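Local coordinates for mosquitocidal toxin (Bacillus sphaericus, PDB 2CB4), which probably transfers ADP-ribose from NAD onto target proteins, as the catalytic domain of a larger mosquitocidal toxin that also carries ricin-type lectin repeats, at residues R59-D64 and N74-L79; F157-I162 and P189-S194; S49-N54 and A166-N171. The protein carries 1 engineered substitution. One frame throughout, in Å; residues are numbered along the deposited sequence.

Contact 1 of 3, residues R59-D64 and N74-L79; sequences REQTID and NEHRLL
Thr62 and His76 bring the backbones closest, their CA atoms 6.6 Å apart, where the irregular segment 59-64 passes alongside 74-79, a turn that runs into the start of strand 78-82. The imidazole of His76 bridges the two backbones. With CG anti to the carbonyl carbon (chi1 -65°), its ring extends to the opposite backbone, and NE2 donates to Glu60 O at 2.8 Å with an N-H...O angle of 151°. The acceptor lies slightly out of the ring plane, while the donor lies in the plane of the Glu60 carbonyl. Gln61 O sits above one face of the ring, 3.0 Å from NE2 of His76, but its angle is too poor for a bond. At the other nitrogen, ND1 is hydrogen-bonded to Asp73 OD1, which fixes the rotation of the ring.

Arg59 enters beside the same histidine. Its guanidinium lies between two apolar groups: Leu78 CD1 is 3.4 Å above one face, and Thr62 CG2 covers the opposite face. In the plane of the group, NH2 gives protons to two waters, each 2.8 Å away. One water lies 2.7 Å from His76 O, to which it probably donates a hydrogen bond; the other makes a weak bond to Glu75 O. The far amino group, NH1, is held by the carbonyls of Ala158 and Gly160, which link the contact to the loop after strand 150-156.

An arginine and a histidine thus stitch a loop without regular structure to the start of a strand, using backbone carbonyls as acceptors. Both imidazole nitrogens are engaged; the Asp73 carboxylate and the carbonyls may favour a protonated His76, whereas Arg59, with NH2 5.2 Å from His76 NE2, would work against it, leaving its charge open.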
loop_
_atom_site.group_PDB
_atom_site.type_symbol
_atom_site.label_atom_id
_atom_site.label_comp_id
_atom_site.label_asym_id
_atom_site.label_seq_id
_atom_site.Cartn_x
_atom_site.Cartn_y
_atom_site.Cartn_z
ATOM N N ARG A 59 -33.343 -20.678 26.339
ATOM C CA ARG A 59 -33.889 -20.283 27.636
ATOM C C ARG A 59 -35.334 -19.867 27.455
ATOM O O ARG A 59 -35.715 -19.239 26.456
ATOM C CB ARG A 59 -33.208 -19.045 28.166
ATOM C CG ARG A 59 -31.998 -19.203 28.973
ATOM C CD ARG A 59 -31.306 -17.874 28.802
ATOM N NE ARG A 59 -31.394 -17.095 30.007
ATOM C CZ ARG A 59 -31.549 -15.788 30.044
ATOM N NH1 ARG A 59 -31.668 -15.079 28.923
ATOM N NH2 ARG A 59 -31.600 -15.189 31.223
ATOM N N GLU A 60 -36.066 -20.078 28.531
ATOM C CA GLU A 60 -37.487 -19.740 28.554
ATOM C C GLU A 60 -37.850 -18.594 29.488
ATOM O O GLU A 60 -37.228 -18.377 30.529
ATOM C CB GLU A 60 -38.347 -21.022 28.864
ATOM C CG GLU A 60 -38.545 -21.995 27.654
ATOM C CD GLU A 60 -38.724 -23.427 28.108
ATOM O OE1 GLU A 60 -39.173 -23.636 29.265
ATOM O OE2 GLU A 60 -38.390 -24.348 27.323
ATOM N N GLN A 61 -38.872 -17.857 29.095
ATOM C CA GLN A 61 -39.367 -16.746 29.907
ATOM C C GLN A 61 -38.334 -15.651 30.056
ATOM O O GLN A 61 -38.214 -15.038 31.116
ATOM C CB GLN A 61 -39.788 -17.243 31.285
ATOM C CG GLN A 61 -41.034 -18.134 31.214
ATOM C CD GLN A 61 -41.169 -19.029 32.418
ATOM O OE1 GLN A 61 -40.174 -19.305 33.084
ATOM N NE2 GLN A 61 -42.372 -19.460 32.678
ATOM N N THR A 62 -37.579 -15.425 28.993
ATOM C CA THR A 62 -36.577 -14.382 29.050
ATOM C C THR A 62 -37.317 -13.087 28.754
ATOM O O THR A 62 -36.847 -11.995 29.072
ATOM C CB THR A 62 -35.380 -14.637 28.117
ATOM O OG1 THR A 62 -35.777 -14.564 26.732
ATOM C CG2 THR A 62 -34.739 -15.936 28.444
ATOM N N ILE A 63 -38.516 -13.270 28.212
ATOM C CA ILE A 63 -39.422 -12.194 27.887
ATOM C C ILE A 63 -40.791 -12.337 28.590
ATOM O O ILE A 63 -41.375 -13.438 28.588
ATOM C CB ILE A 63 -39.698 -12.201 26.435
ATOM C CG1 ILE A 63 -38.738 -11.224 25.760
ATOM C CG2 ILE A 63 -41.145 -11.839 26.260
ATOM C CD1 ILE A 63 -38.449 -11.577 24.404
ATOM N N ASP A 64 -41.300 -11.226 29.160
ATOM C CA ASP A 64 -42.630 -11.222 29.826
ATOM C C ASP A 64 -43.680 -11.286 28.708
ATOM O O ASP A 64 -43.618 -10.563 27.716
ATOM C CB ASP A 64 -42.852 -9.973 30.756
ATOM C CG ASP A 64 -44.064 -10.142 31.773
ATOM O OD1 ASP A 64 -45.117 -10.708 31.409
ATOM O OD2 ASP A 64 -43.972 -9.631 32.917
ATOM N N ASN A 74 -34.303 -12.710 39.502
ATOM C CA ASN A 74 -33.115 -13.475 39.856
ATOM C C ASN A 74 -32.871 -14.667 38.963
ATOM O O ASN A 74 -31.736 -15.014 38.648
ATOM C CB ASN A 74 -33.196 -13.954 41.298
ATOM C CG ASN A 74 -33.062 -12.821 42.297
ATOM O OD1 ASN A 74 -32.820 -11.673 41.929
ATOM N ND2 ASN A 74 -33.214 -13.146 43.572
ATOM N N GLU A 75 -33.959 -15.303 38.587
ATOM C CA GLU A 75 -33.865 -16.509 37.783
ATOM C C GLU A 75 -33.326 -16.276 36.373
ATOM O O GLU A 75 -32.766 -17.185 35.773
ATOM C CB GLU A 75 -35.258 -17.195 37.792
ATOM C CG GLU A 75 -35.303 -18.605 37.229
ATOM C CD GLU A 75 -36.662 -18.940 36.629
ATOM O OE1 GLU A 75 -37.690 -18.376 37.089
ATOM O OE2 GLU A 75 -36.688 -19.755 35.676
ATOM N N HIS A 76 -33.463 -15.033 35.861
ATOM C CA HIS A 76 -32.979 -14.666 34.528
ATOM C C HIS A 76 -31.776 -13.716 34.524
ATOM O O HIS A 76 -31.348 -13.252 33.473
ATOM C CB HIS A 76 -34.130 -14.117 33.653
ATOM C CG HIS A 76 -35.168 -15.147 33.368
ATOM N ND1 HIS A 76 -36.259 -15.341 34.192
ATOM C CD2 HIS A 76 -35.226 -16.111 32.417
ATOM C CE1 HIS A 76 -36.962 -16.364 33.737
ATOM N NE2 HIS A 76 -36.353 -16.852 32.668
ATOM N N ARG A 77 -31.248 -13.459 35.714
ATOM C CA ARG A 77 -30.109 -12.589 35.915
ATOM C C ARG A 77 -28.819 -13.293 35.478
ATOM O O ARG A 77 -28.441 -14.368 36.014
ATOM C CB ARG A 77 -30.015 -12.192 37.383
ATOM C CG ARG A 77 -28.948 -11.151 37.668
ATOM C CD ARG A 77 -29.145 -10.581 39.044
ATOM N NE ARG A 77 -28.125 -9.595 39.390
ATOM C CZ ARG A 77 -27.089 -9.833 40.184
ATOM N NH1 ARG A 77 -26.928 -11.030 40.734
ATOM N NH2 ARG A 77 -26.215 -8.867 40.446
ATOM N N LEU A 78 -28.164 -12.690 34.488
ATOM C CA LEU A 78 -26.919 -13.238 33.931
ATOM C C LEU A 78 -25.722 -12.346 34.280
ATOM O O LEU A 78 -25.860 -11.140 34.538
ATOM C CB LEU A 78 -27.030 -13.395 32.417
ATOM C CG LEU A 78 -28.196 -14.238 31.904
ATOM C CD1 LEU A 78 -28.306 -14.077 30.386
ATOM C CD2 LEU A 78 -27.926 -15.701 32.282
ATOM N N LEU A 79 -24.551 -12.960 34.298
ATOM C CA LEU A 79 -23.318 -12.261 34.625
ATOM C C LEU A 79 -22.250 -12.559 33.598
ATOM O O LEU A 79 -22.198 -13.642 33.021
ATOM C CB LEU A 79 -22.794 -12.719 36.005
ATOM C CG LEU A 79 -23.725 -12.627 37.220
ATOM C CD1 LEU A 79 -23.020 -13.305 38.398
ATOM C CD2 LEU A 79 -24.052 -11.153 37.535
HETATM O O HOH W 1 -30.804 -17.296 32.903
HETATM O O HOH W 2 -32.002 -12.403 31.024
#

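Contact 2 of 3, residues F157-I162 and P189-S194; sequences FAPGGI and PEFIRS
In the central sheet of the ADP-ribosyltransferase fold, antiparallel strands 150-156 and 192-199 run side by side, and Phe157 and Phe191 meet just past the paired ends. Phe157 N donates to Phe191 O at 3.0 Å, with an N-H...O angle of 166°, so the pairing is carried one step beyond strand 150-156, up to the 3-10 turn 189-191 that precedes its partner. The CA atoms of Ala158 and Phe191 are 5.2 Å apart, and the methyl of Ala158 rests against Phe191 CB at 3.9 Å.

Beyond this bond the side chains part into two buried clusters. In the first, Pro159 packs onto the Phe191 ring: CD stands 3.7 Å from the ring centroid, only 17° off the normal, a CH-pi contact over one face. Glu190 CG lies over the opposite face, so the ring is sandwiched between a residue of each segment.

The second cluster joins the Phe157 ring to Arg193, whose CG lies anti to the backbone N (chi1 -173°) before the chain bends further out. NH2 of that guanidinium forms a salt bridge with Glu155, and NH1 is bonded to Thr217 OG1; both hold the flat group in place. Phe157 comes in tilted, the two planes 63° apart, and places CE2 over the centre of the guanidinium face, 3.6 Å from Arg193 CZ.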
loop_
_atom_site.group_PDB
_atom_site.type_symbol
_atom_site.label_atom_id
_atom_site.label_comp_id
_atom_site.label_asym_id
_atom_site.label_seq_id
_atom_site.Cartn_x
_atom_site.Cartn_y
_atom_site.Cartn_z
ATOM N N PHE A 157 -29.633 -8.742 31.501
ATOM C CA PHE A 157 -31.027 -9.242 31.404
ATOM C C PHE A 157 -31.308 -9.070 29.929
ATOM O O PHE A 157 -31.460 -7.970 29.449
ATOM C CB PHE A 157 -32.012 -8.414 32.229
ATOM C CG PHE A 157 -31.808 -8.547 33.726
ATOM C CD1 PHE A 157 -32.337 -9.642 34.417
ATOM C CD2 PHE A 157 -31.065 -7.596 34.433
ATOM C CE1 PHE A 157 -32.164 -9.754 35.791
ATOM C CE2 PHE A 157 -30.890 -7.710 35.797
ATOM C CZ PHE A 157 -31.450 -8.797 36.482
ATOM N N ALA A 158 -31.306 -10.175 29.203
ATOM C CA ALA A 158 -31.461 -10.143 27.765
ATOM C C ALA A 158 -32.469 -11.199 27.313
ATOM O O ALA A 158 -32.675 -12.219 27.983
ATOM C CB ALA A 158 -30.048 -10.460 27.108
ATOM N N PRO A 159 -33.026 -10.993 26.137
ATOM C CA PRO A 159 -33.943 -11.970 25.585
ATOM C C PRO A 159 -33.102 -13.091 24.981
ATOM O O PRO A 159 -32.032 -12.845 24.400
ATOM C CB PRO A 159 -34.622 -11.191 24.422
ATOM C CG PRO A 159 -33.605 -10.119 24.027
ATOM C CD PRO A 159 -33.024 -9.721 25.353
ATOM N N GLY A 160 -33.611 -14.319 25.067
ATOM C CA GLY A 160 -32.944 -15.447 24.449
ATOM C C GLY A 160 -31.772 -16.066 25.164
ATOM O O GLY A 160 -31.665 -16.064 26.401
ATOM N N GLY A 161 -30.901 -16.630 24.336
ATOM C CA GLY A 161 -29.723 -17.329 24.786
ATOM C C GLY A 161 -29.982 -18.846 24.765
ATOM O O GLY A 161 -31.102 -19.290 24.986
ATOM N N ILE A 162 -28.928 -19.619 24.505
ATOM C CA ILE A 162 -28.975 -21.080 24.506
ATOM C C ILE A 162 -28.605 -21.551 25.894
ATOM O O ILE A 162 -27.567 -21.166 26.427
ATOM C CB ILE A 162 -27.933 -21.651 23.551
ATOM C CG1 ILE A 162 -28.113 -21.066 22.153
ATOM C CG2 ILE A 162 -27.954 -23.151 23.559
ATOM C CD1 ILE A 162 -26.896 -21.375 21.244
ATOM N N PRO A 189 -25.760 -3.320 24.217
ATOM C CA PRO A 189 -25.586 -2.646 25.519
ATOM C C PRO A 189 -26.842 -2.345 26.323
ATOM O O PRO A 189 -26.789 -2.203 27.561
ATOM C CB PRO A 189 -24.828 -1.352 25.146
ATOM C CG PRO A 189 -25.115 -1.133 23.694
ATOM C CD PRO A 189 -25.241 -2.495 23.093
ATOM N N GLU A 190 -27.975 -2.209 25.647
ATOM C CA GLU A 190 -29.231 -1.908 26.365
ATOM C C GLU A 190 -29.702 -3.056 27.272
ATOM O O GLU A 190 -30.583 -2.878 28.087
ATOM C CB GLU A 190 -30.336 -1.409 25.412
ATOM C CG GLU A 190 -30.830 -2.442 24.386
ATOM C CD GLU A 190 -30.108 -2.363 23.073
ATOM O OE1 GLU A 190 -28.965 -1.859 23.052
ATOM O OE2 GLU A 190 -30.686 -2.828 22.057
ATOM N N PHE A 191 -29.078 -4.222 27.146
ATOM C CA PHE A 191 -29.388 -5.394 27.980
ATOM C C PHE A 191 -28.406 -5.555 29.156
ATOM O O PHE A 191 -28.476 -6.536 29.907
ATOM C CB PHE A 191 -29.378 -6.648 27.109
ATOM C CG PHE A 191 -30.392 -6.587 26.003
ATOM C CD1 PHE A 191 -31.744 -6.328 26.314
ATOM C CD2 PHE A 191 -30.015 -6.703 24.671
ATOM C CE1 PHE A 191 -32.692 -6.218 25.300
ATOM C CE2 PHE A 191 -30.956 -6.588 23.664
ATOM C CZ PHE A 191 -32.304 -6.324 23.978
ATOM N N ILE A 192 -27.487 -4.598 29.294
ATOM C CA ILE A 192 -26.481 -4.621 30.351
ATOM C C ILE A 192 -26.866 -3.542 31.333
ATOM O O ILE A 192 -26.828 -2.346 31.025
ATOM C CB ILE A 192 -25.031 -4.435 29.789
ATOM C CG1 ILE A 192 -24.854 -5.264 28.500
ATOM C CG2 ILE A 192 -23.994 -4.797 30.848
ATOM C CD1 ILE A 192 -23.492 -5.091 27.814
ATOM N N ARG A 193 -27.308 -3.980 32.505
ATOM C CA ARG A 193 -27.795 -3.058 33.507
ATOM C C ARG A 193 -26.750 -2.341 34.337
ATOM O O ARG A 193 -26.902 -1.175 34.679
ATOM C CB ARG A 193 -28.801 -3.758 34.450
ATOM C CG ARG A 193 -29.457 -2.721 35.403
ATOM C CD ARG A 193 -30.717 -3.239 36.029
ATOM N NE ARG A 193 -30.407 -4.174 37.097
ATOM C CZ ARG A 193 -31.312 -4.782 37.850
ATOM N NH1 ARG A 193 -32.589 -4.538 37.664
ATOM N NH2 ARG A 193 -30.936 -5.630 38.797
ATOM N N SER A 194 -25.708 -3.064 34.721
ATOM C CA SER A 194 -24.690 -2.473 35.564
ATOM C C SER A 194 -23.428 -3.308 35.515
ATOM O O SER A 194 -23.369 -4.349 34.865
ATOM C CB SER A 194 -25.215 -2.457 37.020
ATOM O OG SER A 194 -25.389 -3.792 37.539
#

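Contact 3 of 3, residues S49-N54 and A166-N171; sequences SFASPN and ASFSRN
Ser169 has the most surface covered here, followed by Ala51 and Ser52, and the backbones come within 4.7 Å at the CA atoms of Ser52 and Phe168. The contact shows how a loop and the end of a short helix, with the chain leaving it, can be locked together by a few backbone oxygens. Ala51 O receives the amide of Ser169 at 2.9 Å, an almost straight bond with an N-H...O angle of 170°. The same oxygen meets Phe168 CA at 3.3 Å in a CA-H...O contact, and it lies at the edge of the Phe168 ring.

The hydroxyl of Ser169 sits between two carbonyls of the facing turn, with OG 2.8 Å from Ala51 O and 2.9 Å from Phe50 O. Its single proton can serve one of them at a time, and which one is not settled. Pro53 closes against the same hydroxyl, its CD 3.1 Å from Ser169 OG.

Ser52 reaches in the reverse direction, from segment 49-54 to 166-171. A chi1 of -161°, with OG trans to the amide nitrogen, carries the hydroxyl to Ser167 O, where it donates a hydrogen bond nearly in line with the carbonyl (Ser52 OG to Ser167 O 2.5 Å, a length that is doubtful in detail). Ser167 uses its own hydroxyl elsewhere, bonding Asp163 O and the amide of His57. The Phe168 ring packs on Leu112 and Leu115 of helix 111-117, and the methyl of Ala51 lies loosely beside its CD1.

Reciprocal serine-to-carbonyl bonds around one backbone bond thus join the loop after helix 36-44 to the chain leaving short helix 164-167. In this ADP-ribosyltransferase domain, that chain leads on toward strand 180-184 of the central sheet; the contact itself is packing of a loop on a helix end at the periphery.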
loop_
_atom_site.group_PDB
_atom_site.type_symbol
_atom_site.label_atom_id
_atom_site.label_comp_id
_atom_site.label_asym_id
_atom_site.label_seq_id
_atom_site.Cartn_x
_atom_site.Cartn_y
_atom_site.Cartn_z
ATOM N N SER A 49 -26.447 -36.355 17.302
ATOM C CA SER A 49 -27.675 -36.657 18.036
ATOM C C SER A 49 -27.428 -37.220 19.418
ATOM O O SER A 49 -28.233 -37.024 20.322
ATOM C CB SER A 49 -28.569 -37.605 17.245
ATOM O OG SER A 49 -28.868 -37.048 15.976
ATOM N N PHE A 50 -26.318 -37.914 19.608
ATOM C CA PHE A 50 -26.058 -38.455 20.938
ATOM C C PHE A 50 -25.607 -37.390 21.942
ATOM O O PHE A 50 -25.761 -37.571 23.153
ATOM C CB PHE A 50 -25.078 -39.630 20.890
ATOM C CG PHE A 50 -23.822 -39.339 20.124
ATOM C CD1 PHE A 50 -23.777 -39.530 18.743
ATOM C CD2 PHE A 50 -22.690 -38.852 20.781
ATOM C CE1 PHE A 50 -22.603 -39.257 18.025
ATOM C CE2 PHE A 50 -21.519 -38.571 20.071
ATOM C CZ PHE A 50 -21.475 -38.773 18.695
ATOM N N ALA A 51 -25.057 -36.279 21.440
ATOM C CA ALA A 51 -24.601 -35.167 22.298
ATOM C C ALA A 51 -25.810 -34.324 22.720
ATOM O O ALA A 51 -25.932 -33.916 23.878
ATOM C CB ALA A 51 -23.603 -34.310 21.551
ATOM N N SER A 52 -26.705 -34.102 21.760
ATOM C CA SER A 52 -27.932 -33.339 21.970
ATOM C C SER A 52 -29.160 -34.127 21.446
ATOM O O SER A 52 -29.704 -33.842 20.365
ATOM C CB SER A 52 -27.841 -31.976 21.274
ATOM O OG SER A 52 -28.791 -31.085 21.821
ATOM N N PRO A 53 -29.574 -35.122 22.224
ATOM C CA PRO A 53 -30.715 -35.977 21.862
ATOM C C PRO A 53 -31.950 -35.158 21.459
ATOM O O PRO A 53 -32.563 -35.396 20.398
ATOM C CB PRO A 53 -30.988 -36.748 23.155
ATOM C CG PRO A 53 -29.678 -36.707 23.917
ATOM C CD PRO A 53 -29.098 -35.368 23.597
ATOM N N ASN A 54 -32.301 -34.174 22.290
ATOM C CA ASN A 54 -33.468 -33.327 22.029
ATOM C C ASN A 54 -33.207 -31.990 21.335
ATOM O O ASN A 54 -34.116 -31.176 21.199
ATOM C CB ASN A 54 -34.242 -33.109 23.324
ATOM C CG ASN A 54 -34.568 -34.420 24.022
ATOM O OD1 ASN A 54 -33.966 -34.767 25.046
ATOM N ND2 ASN A 54 -35.500 -35.179 23.447
ATOM N N ALA A 166 -28.848 -27.573 29.539
ATOM C CA ALA A 166 -30.095 -28.227 29.143
ATOM C C ALA A 166 -30.043 -28.701 27.689
ATOM O O ALA A 166 -30.963 -29.359 27.229
ATOM C CB ALA A 166 -31.283 -27.276 29.335
ATOM N N SER A 167 -28.990 -28.345 26.957
ATOM C CA SER A 167 -28.883 -28.715 25.543
ATOM C C SER A 167 -28.059 -29.948 25.266
ATOM O O SER A 167 -28.110 -30.497 24.167
ATOM C CB SER A 167 -28.285 -27.562 24.743
ATOM O OG SER A 167 -29.023 -26.389 24.944
ATOM N N PHE A 168 -27.255 -30.353 26.236
ATOM C CA PHE A 168 -26.376 -31.492 26.051
ATOM C C PHE A 168 -26.488 -32.532 27.147
ATOM O O PHE A 168 -26.686 -32.201 28.340
ATOM C CB PHE A 168 -24.913 -31.022 25.985
ATOM C CG PHE A 168 -24.641 -30.068 24.870
ATOM C CD1 PHE A 168 -24.535 -30.523 23.567
ATOM C CD2 PHE A 168 -24.531 -28.708 25.119
ATOM C CE1 PHE A 168 -24.315 -29.635 22.519
ATOM C CE2 PHE A 168 -24.317 -27.811 24.080
ATOM C CZ PHE A 168 -24.203 -28.270 22.779
ATOM N N SER A 169 -26.303 -33.801 26.730
ATOM C CA SER A 169 -26.299 -34.980 27.607
ATOM C C SER A 169 -25.040 -34.847 28.455
ATOM O O SER A 169 -23.970 -34.602 27.938
ATOM C CB SER A 169 -26.220 -36.294 26.793
ATOM O OG SER A 169 -26.696 -36.156 25.449
ATOM N N ARG A 170 -25.187 -34.979 29.767
ATOM C CA ARG A 170 -24.075 -34.803 30.718
ATOM C C ARG A 170 -22.662 -35.179 30.319
ATOM O O ARG A 170 -21.694 -34.475 30.698
ATOM C CB ARG A 170 -24.411 -35.399 32.093
ATOM C CG ARG A 170 -25.466 -34.599 32.871
ATOM C CD ARG A 170 -25.571 -35.037 34.315
ATOM N NE ARG A 170 -24.387 -34.726 35.112
ATOM C CZ ARG A 170 -24.010 -33.493 35.464
ATOM N NH1 ARG A 170 -24.695 -32.430 35.064
ATOM N NH2 ARG A 170 -22.905 -33.337 36.189
ATOM N N ASN A 171 -22.553 -36.291 29.592
ATOM C CA ASN A 171 -21.295 -36.853 29.133
ATOM C C ASN A 171 -20.841 -36.347 27.780
ATOM O O ASN A 171 -19.796 -36.746 27.263
ATOM C CB ASN A 171 -21.376 -38.371 29.161
ATOM C CG ASN A 171 -21.253 -38.922 30.565
ATOM O OD1 ASN A 171 -20.845 -38.204 31.480
ATOM N ND2 ASN A 171 -21.685 -40.159 30.755
#

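Overall arrangement
Contacts 1 and 2 are neighbours, their centres 9 Å apart, and both reach the mixed central sheet, through strands 78-82 and 192-199. They touch directly: Thr62 OG1 of contact 1 probably hydrogen-bonds to Gly160 N of contact 2, and Arg77 packs on Phe157. Contact 3 lies toward the periphery, 22 Å from contact 1 and 26 Å from contact 2 between centres, though Ile162 packs against Ser167. Along the chain, contact 1 falls between the two segments of contact 3 and closes before contact 2 opens, whereas the segments of contacts 2 and 3 alternate. The long loop before strand 78-82 is thereby held at the central sheet by contact 1 and at the periphery by contact 3.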